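Side-chain contacts in STM4351 (Salmonella enterica, PDB 2Y7I), which binds arginine with high specificity as a periplasmic solute-binding protein of family 3, probably to deliver it to a membrane transporter: residues E20-D23 with A24-I28; Y139-Y142 with L143-F146; K197-D200 with A201-Q204. One frame throughout, in Å; residues are numbered along the deposited sequence.

Contact 1: residues E20-D23 with A24-I28. With ZN (zinc ion), chain F; ARG (arginine), chain C.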
loop_
_atom_site.group_PDB
_atom_site.type_symbol
_atom_site.label_atom_id
_atom_site.label_comp_id
_atom_site.label_asym_id
_atom_site.label_seq_id
_atom_site.Cartn_x
_atom_site.Cartn_y
_atom_site.Cartn_z
ATOM N N GLU A 20 0.879 10.593 14.793
ATOM C CA GLU A 20 1.464 11.936 14.795
ATOM C C GLU A 20 1.744 12.341 16.222
ATOM O O GLU A 20 0.913 12.133 17.113
ATOM C CB GLU A 20 0.550 12.982 14.138
ATOM C CG GLU A 20 -0.906 12.934 14.626
ATOM C CD GLU A 20 -1.770 12.092 13.730
ATOM O OE1 GLU A 20 -1.467 12.063 12.519
ATOM O OE2 GLU A 20 -2.740 11.461 14.221
ATOM N N PHE A 21 2.935 12.897 16.425
ATOM C CA PHE A 21 3.397 13.320 17.731
ATOM C C PHE A 21 4.567 14.286 17.569
ATOM O O PHE A 21 5.017 14.555 16.447
ATOM C CB PHE A 21 3.758 12.108 18.612
ATOM C CG PHE A 21 4.928 11.292 18.109
ATOM C CD1 PHE A 21 4.754 10.345 17.097
ATOM C CD2 PHE A 21 6.189 11.433 18.688
ATOM C CE1 PHE A 21 5.818 9.569 16.654
ATOM C CE2 PHE A 21 7.264 10.671 18.246
ATOM C CZ PHE A 21 7.075 9.729 17.223
ATOM N N VAL A 22 5.041 14.820 18.687
ATOM C CA VAL A 22 6.074 15.845 18.668
ATOM C C VAL A 22 7.350 15.219 19.211
ATOM O O VAL A 22 7.329 14.574 20.261
ATOM C CB VAL A 22 5.649 17.092 19.493
ATOM C CG1 VAL A 22 6.674 18.205 19.377
ATOM C CG2 VAL A 22 4.293 17.606 19.006
ATOM N N ASP A 23 8.444 15.359 18.474
ATOM C CA ASP A 23 9.727 14.819 18.929
ATOM C C ASP A 23 10.454 15.834 19.802
ATOM O O ASP A 23 9.908 16.895 20.112
ATOM C CB ASP A 23 10.604 14.393 17.741
ATOM C CG ASP A 23 11.041 15.558 16.880
ATOM O OD1 ASP A 23 10.919 16.732 17.302
ATOM O OD2 ASP A 23 11.534 15.300 15.762
ATOM N N ALA A 24 11.704 15.512 20.145
ATOM C CA ALA A 24 12.501 16.294 21.088
ATOM C C ALA A 24 12.780 17.745 20.676
ATOM O O ALA A 24 12.924 18.612 21.540
ATOM C CB ALA A 24 13.810 15.562 21.406
ATOM N N ASP A 25 12.881 18.021 19.381
ATOM C CA ASP A 25 13.098 19.403 18.944
ATOM C C ASP A 25 11.816 20.044 18.395
ATOM O O ASP A 25 11.856 20.917 17.527
ATOM C CB ASP A 25 14.282 19.517 17.964
ATOM C CG ASP A 25 13.955 18.989 16.571
ATOM O OD1 ASP A 25 13.274 17.953 16.468
ATOM O OD2 ASP A 25 14.370 19.615 15.574
ATOM N N ASN A 26 10.677 19.598 18.920
ATOM C CA ASN A 26 9.384 20.231 18.647
ATOM C C ASN A 26 8.949 20.123 17.182
ATOM O O ASN A 26 8.301 21.025 16.646
ATOM C CB ASN A 26 9.413 21.702 19.105
ATOM C CG ASN A 26 8.057 22.204 19.546
ATOM O OD1 ASN A 26 7.496 21.729 20.536
ATOM N ND2 ASN A 26 7.526 23.187 18.820
ATOM N N LYS A 27 9.323 19.023 16.531
ATOM C CA LYS A 27 8.873 18.759 15.168
ATOM C C LYS A 27 7.799 17.674 15.158
ATOM O O LYS A 27 7.826 16.749 15.976
ATOM C CB LYS A 27 10.049 18.376 14.253
ATOM C CG LYS A 27 11.107 19.471 14.048
ATOM C CD LYS A 27 10.575 20.678 13.269
ATOM C CE LYS A 27 11.676 21.352 12.433
ATOM N NZ LYS A 27 12.851 21.845 13.225
ATOM N N ILE A 28 6.852 17.803 14.233
ATOM C CA ILE A 28 5.747 16.864 14.107
ATOM C C ILE A 28 6.207 15.683 13.238
ATOM O O ILE A 28 6.726 15.882 12.141
ATOM C CB ILE A 28 4.488 17.545 13.509
ATOM C CG1 ILE A 28 4.101 18.787 14.333
ATOM C CG2 ILE A 28 3.314 16.566 13.445
ATOM C CD1 ILE A 28 2.849 19.502 13.827
HETATM ZN ZN ZN F . 13.316 16.376 15.382
HETATM N N ARG C . -9.011 6.729 15.435
HETATM C CA ARG C . -9.821 7.494 16.433
HETATM C C ARG C . -10.892 8.306 15.714
HETATM O O ARG C . -11.649 9.033 16.353
HETATM C CB ARG C . -8.928 8.424 17.281
HETATM C CG ARG C . -8.053 9.383 16.452
HETATM C CD ARG C . -7.296 10.385 17.321
HETATM N NE ARG C . -6.244 11.035 16.534
HETATM C CZ ARG C . -5.422 11.981 16.985
HETATM N NH1 ARG C . -5.505 12.428 18.240
HETATM N NH2 ARG C . -4.514 12.482 16.176
HETATM O OXT ARG C . -11.002 8.266 14.474
#
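Asp23 and Asp25 reach from positions two apart in a tight turn to the same zinc ion, their carboxylate planes turned 38° against each other. Asp23 presents OD2, 2.1 Å from the zinc, and Asp25 presents OD1, 1.9 Å from it, so each acid spends one oxygen on the metal. Both have CG between the backbone N and the carbonyl carbon (chi1 66° in Asp23), a rotation that folds the two groups back over the same side of the turn. The second oxygen of Asp23 is not idle: the backbone N of Lys27 lies 2.9 Å from Asp23 OD1 and donates to it from above the carboxylate plane, while Asp25 N adds a weak bond to the same atom. The grip holds the carboxylate in its rotation and leaves OD2 directed at the metal. Beyond the Asp25 carboxylate, Lys27 NZ lies 3.6 Å from Asp25 OD2, a salt bridge that may offset some of the gathered negative charge. The frame is a beta hairpin whose type I turn runs from Asp23 to Asn26, with Asn26 in the left-handed conformation. Asp23 N donates to Lys27 O over 2.9 Å and closes the loop. Beyond it Val22 and Ile28 form an antiparallel non-hydrogen-bonded pair with side chains on a common face, where Ala14 also touches both. Val22 turns CG1 back toward the turn, 3.5 Å from Asn26 CA and alongside the Asn26 side chain. At the other end of the hairpin Glu20 leads away from the turn, its chain bent at chi2, and accepts from the bound arginine, with Glu20 OE2 2.8 Å from the ligand's NH2; the ligand is also hydrogen-bonded to Asp160 and Glu118.

Contact 2: residues Y139-Y142 with L143-F146. With ZN (zinc ion), chain D.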
loop_
_atom_site.group_PDB
_atom_site.type_symbol
_atom_site.label_atom_id
_atom_site.label_comp_id
_atom_site.label_asym_id
_atom_site.label_seq_id
_atom_site.Cartn_x
_atom_site.Cartn_y
_atom_site.Cartn_z
ATOM N N TYR A 139 -10.977 14.404 27.178
ATOM C CA TYR A 139 -9.742 15.186 27.146
ATOM C C TYR A 139 -9.515 15.668 25.724
ATOM O O TYR A 139 -9.867 14.966 24.780
ATOM C CB TYR A 139 -8.551 14.295 27.536
ATOM C CG TYR A 139 -8.572 13.852 28.979
ATOM C CD1 TYR A 139 -9.233 12.682 29.363
ATOM C CD2 TYR A 139 -7.938 14.609 29.963
ATOM C CE1 TYR A 139 -9.268 12.282 30.698
ATOM C CE2 TYR A 139 -7.951 14.207 31.311
ATOM C CZ TYR A 139 -8.626 13.050 31.666
ATOM O OH TYR A 139 -8.641 12.675 32.986
ATOM N N ASP A 140 -8.911 16.844 25.557
ATOM C CA ASP A 140 -8.435 17.233 24.224
ATOM C C ASP A 140 -7.016 16.752 23.900
ATOM O O ASP A 140 -6.382 17.225 22.948
ATOM C CB ASP A 140 -8.595 18.743 23.985
ATOM C CG ASP A 140 -9.992 19.096 23.529
ATOM O OD1 ASP A 140 -10.884 18.235 23.678
ATOM O OD2 ASP A 140 -10.222 20.210 23.023
ATOM N N SER A 141 -6.504 15.824 24.700
ATOM C CA SER A 141 -5.188 15.247 24.429
ATOM C C SER A 141 -4.997 13.964 25.210
ATOM O O SER A 141 -5.086 13.975 26.440
ATOM C CB SER A 141 -4.086 16.242 24.805
ATOM O OG SER A 141 -2.808 15.640 24.692
ATOM N N TYR A 142 -4.736 12.869 24.491
ATOM C CA TYR A 142 -4.389 11.602 25.135
ATOM C C TYR A 142 -3.241 11.767 26.138
ATOM O O TYR A 142 -3.198 11.064 27.142
ATOM C CB TYR A 142 -4.172 10.466 24.099
ATOM C CG TYR A 142 -5.481 9.806 23.705
ATOM C CD1 TYR A 142 -6.128 8.935 24.576
ATOM C CD2 TYR A 142 -6.091 10.072 22.472
ATOM C CE1 TYR A 142 -7.351 8.336 24.239
ATOM C CE2 TYR A 142 -7.311 9.468 22.116
ATOM C CZ TYR A 142 -7.940 8.602 23.012
ATOM O OH TYR A 142 -9.171 8.026 22.701
ATOM N N LEU A 143 -2.357 12.742 25.921
ATOM C CA LEU A 143 -1.257 12.985 26.869
ATOM C C LEU A 143 -1.746 13.361 28.282
ATOM O O LEU A 143 -1.221 12.878 29.293
ATOM C CB LEU A 143 -0.271 14.050 26.349
ATOM C CG LEU A 143 0.269 14.048 24.909
ATOM C CD1 LEU A 143 1.494 14.975 24.785
ATOM C CD2 LEU A 143 0.595 12.653 24.372
ATOM N N ASN A 144 -2.755 14.224 28.354
ATOM C CA ASN A 144 -3.354 14.572 29.645
ATOM C C ASN A 144 -4.100 13.391 30.269
ATOM O O ASN A 144 -4.143 13.248 31.491
ATOM C CB ASN A 144 -4.314 15.743 29.474
ATOM C CG ASN A 144 -3.624 16.983 28.939
ATOM O OD1 ASN A 144 -3.968 17.482 27.876
ATOM N ND2 ASN A 144 -2.639 17.478 29.676
ATOM N N ALA A 145 -4.710 12.577 29.414
ATOM C CA ALA A 145 -5.426 11.366 29.837
ATOM C C ALA A 145 -4.457 10.389 30.510
ATOM O O ALA A 145 -4.707 9.919 31.628
ATOM C CB ALA A 145 -6.120 10.710 28.644
ATOM N N PHE A 146 -3.337 10.113 29.844
ATOM C CA PHE A 146 -2.289 9.243 30.417
ATOM C C PHE A 146 -1.741 9.764 31.745
ATOM O O PHE A 146 -1.561 8.995 32.698
ATOM C CB PHE A 146 -1.151 9.026 29.415
ATOM C CG PHE A 146 -1.527 8.158 28.244
ATOM C CD1 PHE A 146 -2.164 6.933 28.443
ATOM C CD2 PHE A 146 -1.241 8.559 26.944
ATOM C CE1 PHE A 146 -2.512 6.128 27.371
ATOM C CE2 PHE A 146 -1.588 7.762 25.858
ATOM C CZ PHE A 146 -2.228 6.543 26.070
HETATM ZN ZN ZN D . -11.938 20.522 22.405
HETATM O O HOH W 1 -7.224 17.807 27.781
#
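Tyr139 lays one face of its ring on the start of a helix: Ala145 CA stands over the centre of the ring, 3.8 Å from its centroid and 1° off the normal, a CH-pi contact. Ala145 CB adds to it at 3.8 Å from Tyr139 CD1, over the same ring. Asn144 passes Tyr139 with its amide plane only 23° from that of the ring, and its CB comes up to CD2. A turn back along the chain, Ser141 holds the N-cap. Its OG, anti to the backbone N (chi1 173°), swings forward over the first turn and accepts from Leu143 N at 3.2 Å. The side chain of Asn144 then returns toward the cap, with Asn144 OD1 3.3 Å from Ser141 CB, and a water bridges that same oxygen to the backbone N of Asp140. Strand 135-139, this helix of residues 142-150 and strand 156-160 make a beta-alpha-beta crossover, and the contact is the corner where the chain leaves the first strand. The helix proper is under way with Phe146 N to Tyr142 O, 2.9 Å, while the Phe146 ring folds back toward the Tyr142 backbone and stacks with Trp167 outside. Further out, Tyr139 OH is bonded to Asp148, one turn along the helix, and Tyr142 OH to Phe158 O, which pins both rings at their far ends; Tyr142 also meets Tyr16 near the bound arginine. Between the two tyrosines Asp140 turns away from the helix and binds zinc through OD2 at 1.9 Å; Asp55 is the other protein ligand of the metal, and Asn119 hydrogen-bonds to Asp140 OD1.

Contact 3: residues K197-D200 with A201-Q204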
loop_
_atom_site.group_PDB
_atom_site.type_symbol
_atom_site.label_atom_id
_atom_site.label_comp_id
_atom_site.label_asym_id
_atom_site.label_seq_id
_atom_site.Cartn_x
_atom_site.Cartn_y
_atom_site.Cartn_z
ATOM N N LYS A 197 -16.097 19.434 1.612
ATOM C CA LYS A 197 -17.062 18.821 0.689
ATOM C C LYS A 197 -17.010 19.254 -0.778
ATOM O O LYS A 197 -17.209 18.431 -1.674
ATOM C CB LYS A 197 -18.482 19.007 1.223
ATOM C CG LYS A 197 -18.863 18.014 2.298
ATOM C CD LYS A 197 -18.979 16.623 1.716
ATOM C CE LYS A 197 -19.923 15.772 2.533
ATOM N NZ LYS A 197 -19.860 14.376 2.034
ATOM N N ASP A 198 -16.770 20.527 -1.056
ATOM C CA ASP A 198 -16.827 20.938 -2.466
ATOM C C ASP A 198 -15.433 21.117 -3.058
ATOM O O ASP A 198 -15.197 22.012 -3.861
ATOM C CB ASP A 198 -17.695 22.187 -2.648
ATOM C CG ASP A 198 -18.352 22.271 -4.047
ATOM O OD1 ASP A 198 -17.865 21.655 -5.030
ATOM O OD2 ASP A 198 -19.372 22.973 -4.156
ATOM N N ASN A 199 -14.514 20.238 -2.663
ATOM C CA ASN A 199 -13.130 20.337 -3.099
ATOM C C ASN A 199 -12.676 19.089 -3.869
ATOM O O ASN A 199 -11.661 18.487 -3.535
ATOM C CB ASN A 199 -12.216 20.592 -1.883
ATOM C CG ASN A 199 -10.994 21.449 -2.229
ATOM O OD1 ASN A 199 -10.786 21.839 -3.386
ATOM N ND2 ASN A 199 -10.189 21.750 -1.218
ATOM N N ASP A 200 -13.427 18.713 -4.904
ATOM C CA ASP A 200 -13.162 17.461 -5.619
ATOM C C ASP A 200 -11.843 17.414 -6.384
ATOM O O ASP A 200 -11.240 16.347 -6.491
ATOM C CB ASP A 200 -14.309 17.091 -6.569
ATOM C CG ASP A 200 -14.150 15.688 -7.140
ATOM O OD1 ASP A 200 -14.294 14.718 -6.365
ATOM O OD2 ASP A 200 -13.856 15.562 -8.349
ATOM N N ALA A 201 -11.408 18.550 -6.935
ATOM C CA ALA A 201 -10.155 18.586 -7.700
ATOM C C ALA A 201 -8.976 18.248 -6.788
ATOM O O ALA A 201 -8.104 17.450 -7.138
ATOM C CB ALA A 201 -9.954 19.944 -8.363
ATOM N N LEU A 202 -8.958 18.855 -5.610
ATOM C CA LEU A 202 -7.936 18.532 -4.643
ATOM C C LEU A 202 -8.068 17.070 -4.194
ATOM O O LEU A 202 -7.075 16.352 -4.133
ATOM C CB LEU A 202 -8.014 19.490 -3.456
ATOM C CG LEU A 202 -7.002 19.412 -2.310
ATOM C CD1 LEU A 202 -7.507 18.489 -1.252
ATOM C CD2 LEU A 202 -5.608 18.990 -2.777
ATOM N N LEU A 203 -9.287 16.638 -3.871
ATOM C CA LEU A 203 -9.495 15.263 -3.404
ATOM C C LEU A 203 -8.973 14.240 -4.416
ATOM O O LEU A 203 -8.295 13.281 -4.037
ATOM C CB LEU A 203 -10.972 15.010 -3.110
ATOM C CG LEU A 203 -11.366 13.604 -2.662
ATOM C CD1 LEU A 203 -10.802 13.305 -1.289
ATOM C CD2 LEU A 203 -12.882 13.510 -2.651
ATOM N N GLN A 204 -9.284 14.442 -5.700
ATOM C CA GLN A 204 -8.846 13.497 -6.735
ATOM C C GLN A 204 -7.328 13.522 -6.974
ATOM O O GLN A 204 -6.737 12.506 -7.338
ATOM C CB GLN A 204 -9.633 13.667 -8.041
ATOM C CG GLN A 204 -11.152 13.364 -7.935
ATOM C CD GLN A 204 -11.528 12.297 -6.888
ATOM O OE1 GLN A 204 -10.877 11.251 -6.763
ATOM N NE2 GLN A 204 -12.596 12.567 -6.137
#
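The first turn of helix 200-214 carries a side-chain bridge from Asp200 to Gln204, just inside an N-cap residue, Asn199, whose side chain makes no capping bond. The Asn199 amide lies against Leu202, with Asn199 OD1 3.6 Å from Leu202 CB, and its part in the helix is played by the backbone: Leu203 N donates to Asn199 O over 3.0 Å. The next bond in the series, Gln204 N to Asp200 O at 2.8 Å, runs beneath the side chains of its own two residues. Asp200, with CG anti to its backbone N (chi1 -171°), lifts its carboxylate along the helix surface, and Gln204 bends at chi2 to come back to meet it. Gln204 NE2 donates to Asp200 OD1 over 2.7 Å, a nearly straight bond of 167° at the hydrogen. The carboxylate oxygen lies almost in the plane of the amide, while the nitrogen approaches the carboxylate from above, 36° out of plane. Below this bridge Gln204 CG sits 3.5 Å from Asp200 OD2, so the methylene, too, is laid against the acid. The other amide atom, Gln204 OE1, accepts from Asn207 one turn nearer the middle of the helix, while Leu202 and Leu203 rest on Val195 of the preceding strand. With both ends of its amide engaged, Gln204 has its rotation fixed, and the carboxylate it steadies stands at the N terminus of the helix, where a negative charge probably interacts favourably with the helix dipole.

Overall arrangement
Followed from the N terminus, the three contacts come in series, none nested in or crossing another. Contact 1 closes the hairpin between strands 21-22 and 28-29, ahead of helix 31-42. Contact 2 turns the chain from strand 135-139 into helix 142-150, at the border of the five-stranded mixed sheet. Contact 3 leads from strand 194-195 into helix 200-214. As in other family 3 binding proteins, arginine lies between two lobes; contact 1 reaches into that cleft through Glu20, and contact 2 borders it through Tyr142; their centres are about 16 Å apart and they do not touch. Contact 3 lies across the chain's centre from contact 2, about 32 Å between centres, well away from the ligand.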